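Urea carboxylase (Thermus thermophilus, PDB 3OEP) is of unknown function but is a KipI-KipA homologue with cyclophilin-like domains, and may bind ATP and act as a hydrolase. Local coordinates at residues A[209-221]-A[340-352]. Residues are numbered along the deposited sequence; the frame is centred on the assembly and turned at random.
Sequences RPLELLPEEPRLP and LEVRPFLGSASPD
Leu213 and Arg343 meet where two irregular loops cross, joined by a single direct backbone bond from Arg343 N to Leu213 O (2.8 Å). The Arg343 side chain passes over Leu213 O, bending at chi3 (-68°) to bring its guanidinium between Glu212 and Glu216. Nearly coplanar with the Glu216 carboxylate (8°), it grips it end-on: NH2 binds OE1 and NH1 binds OE2, each at 2.9 Å. NH2 also donates to Glu212 O (3.1 Å), and water 1 links NE to the same oxygen; together these bonds fix the group's rotation.

Glu341, with CG anti to its own N (chi1 -172°), extends past the Pro215 ring to accept from Arg219 N at OE1 (3.0 Å) through the syn lone pair. The Arg219 guanidinium stacks over this carboxylate, a long, purely electrostatic pairing, while its NH1 bonds Glu370 O. Such long charged chains can span the crossing.

Buried Leu213 and Phe345 suit carbon packing: Leu213 CB lies against Val342 CG1 (3.8 Å), and Leu211 CD2 comes obliquely to within 3.4 Å of Phe345 CD1. The arrangement is loop-to-loop packing, tying the linker between strands 194-199 and 221-225 to the loop following strand 331-336, which includes a type I' turn at Phe345-Ser348 and an ST turn at Ser348.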
ATOM      1  N   ARG A 209     -14.861  -1.178 -10.284  1.00 25.76           N
ATOM      2  CA  ARG A 209     -14.174  -0.994 -11.548  1.00 24.92           C
ATOM      3  C   ARG A 209     -12.964  -0.077 -11.337  1.00 24.70           C
ATOM      4  O   ARG A 209     -13.066   0.889 -10.591  1.00 23.78           O
ATOM      5  CB  ARG A 209     -15.142  -0.382 -12.553  1.00 28.40           C
ATOM      6  CG  ARG A 209     -14.593  -0.254 -13.946  1.00 30.28           C
ATOM      7  CD  ARG A 209     -15.712  -0.017 -14.943  1.00 35.64           C
ATOM      8  NE  ARG A 209     -16.554   1.125 -14.579  1.00 39.05           N
ATOM      9  CZ  ARG A 209     -16.269   2.402 -14.837  1.00 38.50           C
ATOM     10  NH1 ARG A 209     -15.148   2.740 -15.466  1.00 36.10           N
ATOM     11  NH2 ARG A 209     -17.115   3.353 -14.458  1.00 43.98           N
ATOM     12  N   PRO A 210     -11.817  -0.378 -11.978  1.00 23.19           N
ATOM     13  CA  PRO A 210     -10.647   0.486 -11.787  1.00 23.55           C
ATOM     14  C   PRO A 210     -10.923   1.952 -12.122  1.00 22.91           C
ATOM     15  O   PRO A 210     -11.654   2.241 -13.075  1.00 22.12           O
ATOM     16  CB  PRO A 210      -9.604  -0.109 -12.744  1.00 25.83           C
ATOM     17  CG  PRO A 210     -10.023  -1.524 -12.919  1.00 26.17           C
ATOM     18  CD  PRO A 210     -11.511  -1.520 -12.861  1.00 26.18           C
ATOM     19  N   LEU A 211     -10.376   2.856 -11.313  1.00 20.41           N
ATOM     20  CA  LEU A 211     -10.529   4.293 -11.529  1.00 20.63           C
ATOM     21  C   LEU A 211      -9.370   4.781 -12.383  1.00 19.05           C
ATOM     22  O   LEU A 211      -8.222   4.634 -11.997  1.00 16.68           O
ATOM     23  CB  LEU A 211     -10.536   5.049 -10.199  1.00 20.50           C
ATOM     24  CG  LEU A 211     -10.668   6.578 -10.270  1.00 22.78           C
ATOM     25  CD1 LEU A 211     -12.012   6.989 -10.861  1.00 22.17           C
ATOM     26  CD2 LEU A 211     -10.473   7.209  -8.898  1.00 18.92           C
ATOM     27  N   GLU A 212      -9.682   5.356 -13.542  1.00 20.89           N
ATOM     28  CA  GLU A 212      -8.658   5.924 -14.422  1.00 22.48           C
ATOM     29  C   GLU A 212      -8.164   7.259 -13.881  1.00 22.87           C
ATOM     30  O   GLU A 212      -8.964   8.152 -13.589  1.00 24.32           O
ATOM     31  CB  GLU A 212      -9.218   6.130 -15.835  1.00 24.94           C
ATOM     32  CG  GLU A 212      -9.359   4.849 -16.645  1.00 30.71           C
ATOM     33  CD  GLU A 212      -8.048   4.369 -17.263  1.00 35.81           C
ATOM     34  OE1 GLU A 212      -7.067   5.144 -17.310  1.00 39.36           O
ATOM     35  OE2 GLU A 212      -8.004   3.204 -17.714  1.00 42.06           O
ATOM     36  N   LEU A 213      -6.847   7.387 -13.752  1.00 20.84           N
ATOM     37  CA  LEU A 213      -6.217   8.644 -13.356  1.00 21.23           C
ATOM     38  C   LEU A 213      -5.658   9.401 -14.569  1.00 21.21           C
ATOM     39  O   LEU A 213      -5.651  10.629 -14.594  1.00 22.26           O
ATOM     40  CB  LEU A 213      -5.114   8.378 -12.337  1.00 19.80           C
ATOM     41  CG  LEU A 213      -5.572   7.613 -11.091  1.00 22.23           C
ATOM     42  CD1 LEU A 213      -4.411   7.393 -10.145  1.00 23.60           C
ATOM     43  CD2 LEU A 213      -6.718   8.354 -10.397  1.00 22.14           C
ATOM     44  N   LEU A 214      -5.209   8.669 -15.578  1.00 22.75           N
ATOM     45  CA  LEU A 214      -4.622   9.298 -16.758  1.00 22.76           C
ATOM     46  C   LEU A 214      -5.705   9.930 -17.616  1.00 23.46           C
ATOM     47  O   LEU A 214      -6.732   9.300 -17.876  1.00 25.06           O
ATOM     48  CB  LEU A 214      -3.843   8.278 -17.579  1.00 23.75           C
ATOM     49  CG  LEU A 214      -2.577   7.742 -16.913  1.00 26.92           C
ATOM     50  CD1 LEU A 214      -1.969   6.642 -17.768  1.00 34.16           C
ATOM     51  CD2 LEU A 214      -1.584   8.864 -16.674  1.00 28.08           C
ATOM     52  N   PRO A 215      -5.479  11.176 -18.070  1.00 21.43           N
ATOM     53  CA  PRO A 215      -6.495  11.841 -18.876  1.00 23.39           C
ATOM     54  C   PRO A 215      -6.718  11.162 -20.222  1.00 24.79           C
ATOM     55  O   PRO A 215      -5.771  10.688 -20.857  1.00 23.80           O
ATOM     56  CB  PRO A 215      -5.935  13.254 -19.068  1.00 23.74           C
ATOM     57  CG  PRO A 215      -4.481  13.127 -18.841  1.00 22.58           C
ATOM     58  CD  PRO A 215      -4.306  12.036 -17.845  1.00 22.16           C
ATOM     59  N   GLU A 216      -7.973  11.144 -20.653  1.00 27.72           N
ATOM     60  CA  GLU A 216      -8.343  10.550 -21.927  1.00 28.90           C
ATOM     61  C   GLU A 216      -7.916  11.482 -23.057  1.00 27.72           C
ATOM     62  O   GLU A 216      -7.499  11.027 -24.123  1.00 28.37           O
ATOM     63  CB  GLU A 216      -9.853  10.300 -21.980  1.00 30.75           C
ATOM     64  CG  GLU A 216     -10.374   9.310 -20.932  1.00 35.41           C
ATOM     65  CD  GLU A 216     -10.441   9.881 -19.513  1.00 40.17           C
ATOM     66  OE1 GLU A 216     -10.507   9.078 -18.554  1.00 44.54           O
ATOM     67  OE2 GLU A 216     -10.421  11.123 -19.348  1.00 39.50           O
ATOM     68  N   GLU A 217      -8.006  12.788 -22.800  1.00 27.02           N
ATOM     69  CA  GLU A 217      -7.609  13.813 -23.763  1.00 26.13           C
ATOM     70  C   GLU A 217      -6.506  14.676 -23.160  1.00 23.82           C
ATOM     71  O   GLU A 217      -6.767  15.792 -22.702  1.00 25.46           O
ATOM     72  CB  GLU A 217      -8.818  14.676 -24.152  1.00 27.39           C
ATOM     73  N   PRO A 218      -5.262  14.161 -23.140  1.00 22.95           N
ATOM     74  CA  PRO A 218      -4.178  14.967 -22.587  1.00 22.23           C
ATOM     75  C   PRO A 218      -4.033  16.288 -23.325  1.00 23.06           C
ATOM     76  O   PRO A 218      -4.137  16.332 -24.561  1.00 23.38           O
ATOM     77  CB  PRO A 218      -2.926  14.089 -22.774  1.00 21.42           C
ATOM     78  CG  PRO A 218      -3.331  12.969 -23.647  1.00 23.88           C
ATOM     79  CD  PRO A 218      -4.804  12.833 -23.584  1.00 22.57           C
ATOM     80  N   ARG A 219      -3.811  17.353 -22.564  1.00 22.15           N
ATOM     81  CA  ARG A 219      -3.704  18.696 -23.122  1.00 23.70           C
ATOM     82  C   ARG A 219      -2.477  18.863 -24.016  1.00 22.80           C
ATOM     83  O   ARG A 219      -2.525  19.571 -25.022  1.00 24.62           O
ATOM     84  CB  ARG A 219      -3.660  19.726 -21.994  1.00 25.07           C
ATOM     85  CG  ARG A 219      -4.943  19.812 -21.191  1.00 29.32           C
ATOM     86  CD  ARG A 219      -4.862  20.871 -20.098  1.00 34.46           C
ATOM     87  NE  ARG A 219      -4.173  20.381 -18.903  1.00 36.53           N
ATOM     88  CZ  ARG A 219      -2.873  20.520 -18.643  1.00 38.73           C
ATOM     89  NH1 ARG A 219      -2.382  20.026 -17.513  1.00 36.12           N
ATOM     90  NH2 ARG A 219      -2.053  21.142 -19.491  1.00 41.00           N
ATOM     91  N   LEU A 220      -1.384  18.212 -23.634  1.00 19.56           N
ATOM     92  CA  LEU A 220      -0.106  18.313 -24.334  1.00 19.03           C
ATOM     93  C   LEU A 220       0.485  16.917 -24.555  1.00 17.63           C
ATOM     94  O   LEU A 220       1.422  16.510 -23.855  1.00 15.92           O
ATOM     95  CB  LEU A 220       0.864  19.163 -23.515  1.00 19.40           C
ATOM     96  CG  LEU A 220       0.468  20.616 -23.258  1.00 22.82           C
ATOM     97  CD1 LEU A 220       1.326  21.217 -22.142  1.00 23.69           C
ATOM     98  CD2 LEU A 220       0.577  21.426 -24.540  1.00 27.17           C
ATOM     99  N   PRO A 221      -0.055  16.171 -25.533  1.00 17.82           N
ATOM    100  CA  PRO A 221       0.429  14.810 -25.759  1.00 17.49           C
ATOM    101  C   PRO A 221       1.946  14.762 -25.944  1.00 18.59           C
ATOM    102  O   PRO A 221       2.518  15.561 -26.694  1.00 18.19           O
ATOM    103  CB  PRO A 221      -0.305  14.380 -27.034  1.00 19.83           C
ATOM    104  CG  PRO A 221      -1.510  15.203 -27.062  1.00 20.73           C
ATOM    105  CD  PRO A 221      -1.147  16.519 -26.457  1.00 19.10           C
ATOM    106  N   LEU A 340       4.215  14.718 -15.866  1.00 14.43           N
ATOM    107  CA  LEU A 340       3.100  14.101 -16.578  1.00 13.60           C
ATOM    108  C   LEU A 340       1.759  14.599 -16.047  1.00 15.19           C
ATOM    109  O   LEU A 340       1.600  14.828 -14.838  1.00 15.75           O
ATOM    110  CB  LEU A 340       3.157  12.577 -16.458  1.00 14.06           C
ATOM    111  CG  LEU A 340       4.380  11.918 -17.074  1.00 14.48           C
ATOM    112  CD1 LEU A 340       4.416  10.435 -16.708  1.00 16.93           C
ATOM    113  CD2 LEU A 340       4.408  12.131 -18.591  1.00 16.30           C
ATOM    114  N   GLU A 341       0.804  14.766 -16.962  1.00 14.46           N
ATOM    115  CA  GLU A 341      -0.563  15.115 -16.614  1.00 15.68           C
ATOM    116  C   GLU A 341      -1.282  13.885 -16.076  1.00 15.58           C
ATOM    117  O   GLU A 341      -1.384  12.872 -16.766  1.00 15.08           O
ATOM    118  CB  GLU A 341      -1.326  15.657 -17.830  1.00 16.24           C
ATOM    119  CG  GLU A 341      -2.687  16.220 -17.446  1.00 17.45           C
ATOM    120  CD  GLU A 341      -3.586  16.577 -18.619  1.00 24.57           C
ATOM    121  OE1 GLU A 341      -3.112  16.643 -19.773  1.00 24.10           O
ATOM    122  OE2 GLU A 341      -4.793  16.792 -18.367  1.00 24.15           O
ATOM    123  N   VAL A 342      -1.786  13.992 -14.848  1.00 15.80           N
ATOM    124  CA  VAL A 342      -2.485  12.894 -14.170  1.00 17.20           C
ATOM    125  C   VAL A 342      -3.527  13.485 -13.244  1.00 18.87           C
ATOM    126  O   VAL A 342      -3.246  14.466 -12.546  1.00 22.63           O
ATOM    127  CB  VAL A 342      -1.551  12.050 -13.268  1.00 19.16           C
ATOM    128  CG1 VAL A 342      -2.242  10.740 -12.878  1.00 21.03           C
ATOM    129  CG2 VAL A 342      -0.231  11.768 -13.935  1.00 22.70           C
ATOM    130  N   ARG A 343      -4.714  12.890 -13.218  1.00 18.22           N
ATOM    131  CA  ARG A 343      -5.766  13.328 -12.310  1.00 20.86           C
ATOM    132  C   ARG A 343      -5.493  12.761 -10.924  1.00 21.48           C
ATOM    133  O   ARG A 343      -5.143  11.592 -10.794  1.00 22.52           O
ATOM    134  CB  ARG A 343      -7.135  12.849 -12.779  1.00 22.92           C
ATOM    135  CG  ARG A 343      -7.686  13.572 -13.987  1.00 26.95           C
ATOM    136  CD  ARG A 343      -9.158  13.227 -14.166  1.00 31.73           C
ATOM    137  NE  ARG A 343      -9.346  11.824 -14.541  1.00 32.54           N
ATOM    138  CZ  ARG A 343      -9.467  11.365 -15.788  1.00 33.98           C
ATOM    139  NH1 ARG A 343      -9.427  12.188 -16.832  1.00 34.05           N
ATOM    140  NH2 ARG A 343      -9.637  10.060 -15.994  1.00 32.49           N
ATOM    141  N   PRO A 344      -5.637  13.583  -9.883  1.00 20.99           N
ATOM    142  CA  PRO A 344      -5.429  13.046  -8.538  1.00 21.14           C
ATOM    143  C   PRO A 344      -6.652  12.317  -7.986  1.00 20.91           C
ATOM    144  O   PRO A 344      -7.783  12.580  -8.398  1.00 19.74           O
ATOM    145  CB  PRO A 344      -5.169  14.300  -7.708  1.00 22.78           C
ATOM    146  CG  PRO A 344      -6.013  15.344  -8.382  1.00 23.54           C
ATOM    147  CD  PRO A 344      -5.886  15.036  -9.860  1.00 23.51           C
ATOM    148  N   PHE A 345      -6.403  11.407  -7.051  1.00 19.83           N
ATOM    149  CA  PHE A 345      -7.447  10.799  -6.235  1.00 19.40           C
ATOM    150  C   PHE A 345      -6.999  10.922  -4.783  1.00 18.30           C
ATOM    151  O   PHE A 345      -5.939  10.424  -4.411  1.00 16.92           O
ATOM    152  CB  PHE A 345      -7.656   9.335  -6.610  1.00 18.64           C
ATOM    153  CG  PHE A 345      -8.641   8.615  -5.725  1.00 20.32           C
ATOM    154  CD1 PHE A 345     -10.003   8.735  -5.943  1.00 26.70           C
ATOM    155  CD2 PHE A 345      -8.198   7.826  -4.671  1.00 22.35           C
ATOM    156  CE1 PHE A 345     -10.914   8.066  -5.127  1.00 28.04           C
ATOM    157  CE2 PHE A 345      -9.095   7.156  -3.855  1.00 25.32           C
ATOM    158  CZ  PHE A 345     -10.457   7.280  -4.080  1.00 28.86           C
ATOM    159  N   LEU A 346      -7.808  11.614  -3.982  1.00 20.42           N
ATOM    160  CA  LEU A 346      -7.499  11.911  -2.585  1.00 22.78           C
ATOM    161  C   LEU A 346      -6.072  12.437  -2.391  1.00 23.41           C
ATOM    162  O   LEU A 346      -5.311  11.929  -1.567  1.00 23.71           O
ATOM    163  CB  LEU A 346      -7.794  10.697  -1.693  1.00 22.96           C
ATOM    164  CG  LEU A 346      -9.261  10.241  -1.690  1.00 25.65           C
ATOM    165  CD1 LEU A 346      -9.448   8.995  -0.833  1.00 28.58           C
ATOM    166  CD2 LEU A 346     -10.199  11.348  -1.208  1.00 26.56           C
ATOM    167  N   GLY A 347      -5.729  13.454  -3.177  1.00 22.89           N
ATOM    168  CA  GLY A 347      -4.485  14.203  -3.012  1.00 23.74           C
ATOM    169  C   GLY A 347      -3.282  13.708  -3.795  1.00 23.77           C
ATOM    170  O   GLY A 347      -2.232  14.359  -3.790  1.00 25.03           O
ATOM    171  N   SER A 348      -3.417  12.575  -4.485  1.00 19.84           N
ATOM    172  CA  SER A 348      -2.274  11.968  -5.157  1.00 18.33           C
ATOM    173  C   SER A 348      -2.632  11.344  -6.499  1.00 17.63           C
ATOM    174  O   SER A 348      -3.725  10.807  -6.680  1.00 16.37           O
ATOM    175  CB  SER A 348      -1.652  10.913  -4.245  1.00 17.38           C
ATOM    176  OG  SER A 348      -0.641  10.169  -4.899  1.00 16.88           O
ATOM    177  N   ALA A 349      -1.677  11.409  -7.424  1.00 18.01           N
ATOM    178  CA  ALA A 349      -1.778  10.748  -8.718  1.00 19.46           C
ATOM    179  C   ALA A 349      -1.188   9.336  -8.700  1.00 18.51           C
ATOM    180  O   ALA A 349      -1.173   8.656  -9.736  1.00 17.15           O
ATOM    181  CB  ALA A 349      -1.070  11.586  -9.784  1.00 21.06           C
ATOM    182  N   SER A 350      -0.679   8.893  -7.548  1.00 16.94           N
ATOM    183  CA  SER A 350      -0.049   7.575  -7.464  1.00 15.60           C
ATOM    184  C   SER A 350      -1.096   6.463  -7.450  1.00 16.97           C
ATOM    185  O   SER A 350      -2.178   6.615  -6.876  1.00 16.97           O
ATOM    186  CB  SER A 350       0.847   7.446  -6.226  1.00 15.81           C
ATOM    187  OG  SER A 350       2.050   8.189  -6.367  1.00 15.99           O
ATOM    188  N   PRO A 351      -0.772   5.329  -8.074  1.00 16.98           N
ATOM    189  CA  PRO A 351      -1.731   4.231  -8.110  1.00 18.19           C
ATOM    190  C   PRO A 351      -1.844   3.499  -6.776  1.00 18.45           C
ATOM    191  O   PRO A 351      -0.881   3.432  -6.010  1.00 18.73           O
ATOM    192  CB  PRO A 351      -1.148   3.297  -9.167  1.00 20.07           C
ATOM    193  CG  PRO A 351       0.298   3.573  -9.168  1.00 23.19           C
ATOM    194  CD  PRO A 351       0.443   5.030  -8.852  1.00 18.82           C
ATOM    195  N   ASP A 352      -3.031   2.978  -6.497  1.00 18.50           N
ATOM    196  CA  ASP A 352      -3.201   2.014  -5.417  1.00 18.12           C
ATOM    197  C   ASP A 352      -3.800   0.793  -6.075  1.00 18.26           C
ATOM    198  O   ASP A 352      -5.022   0.683  -6.191  1.00 17.99           O
ATOM    199  CB  ASP A 352      -4.125   2.534  -4.319  1.00 19.21           C
ATOM    200  CG  ASP A 352      -4.102   1.651  -3.079  1.00 19.83           C
ATOM    201  OD1 ASP A 352      -4.073   0.406  -3.217  1.00 21.18           O
ATOM    202  OD2 ASP A 352      -4.089   2.202  -1.964  1.00 19.96           O
TER
HETATM  203  O   HOH W   1      -9.964  10.254 -12.088  1.00 26.00           O
HETATM  204  O   HOH W   2      -6.707  16.950 -20.168  1.00 20.60           O
HETATM  205  O   HOH W   3      -1.056  16.814 -21.218  1.00 12.17           O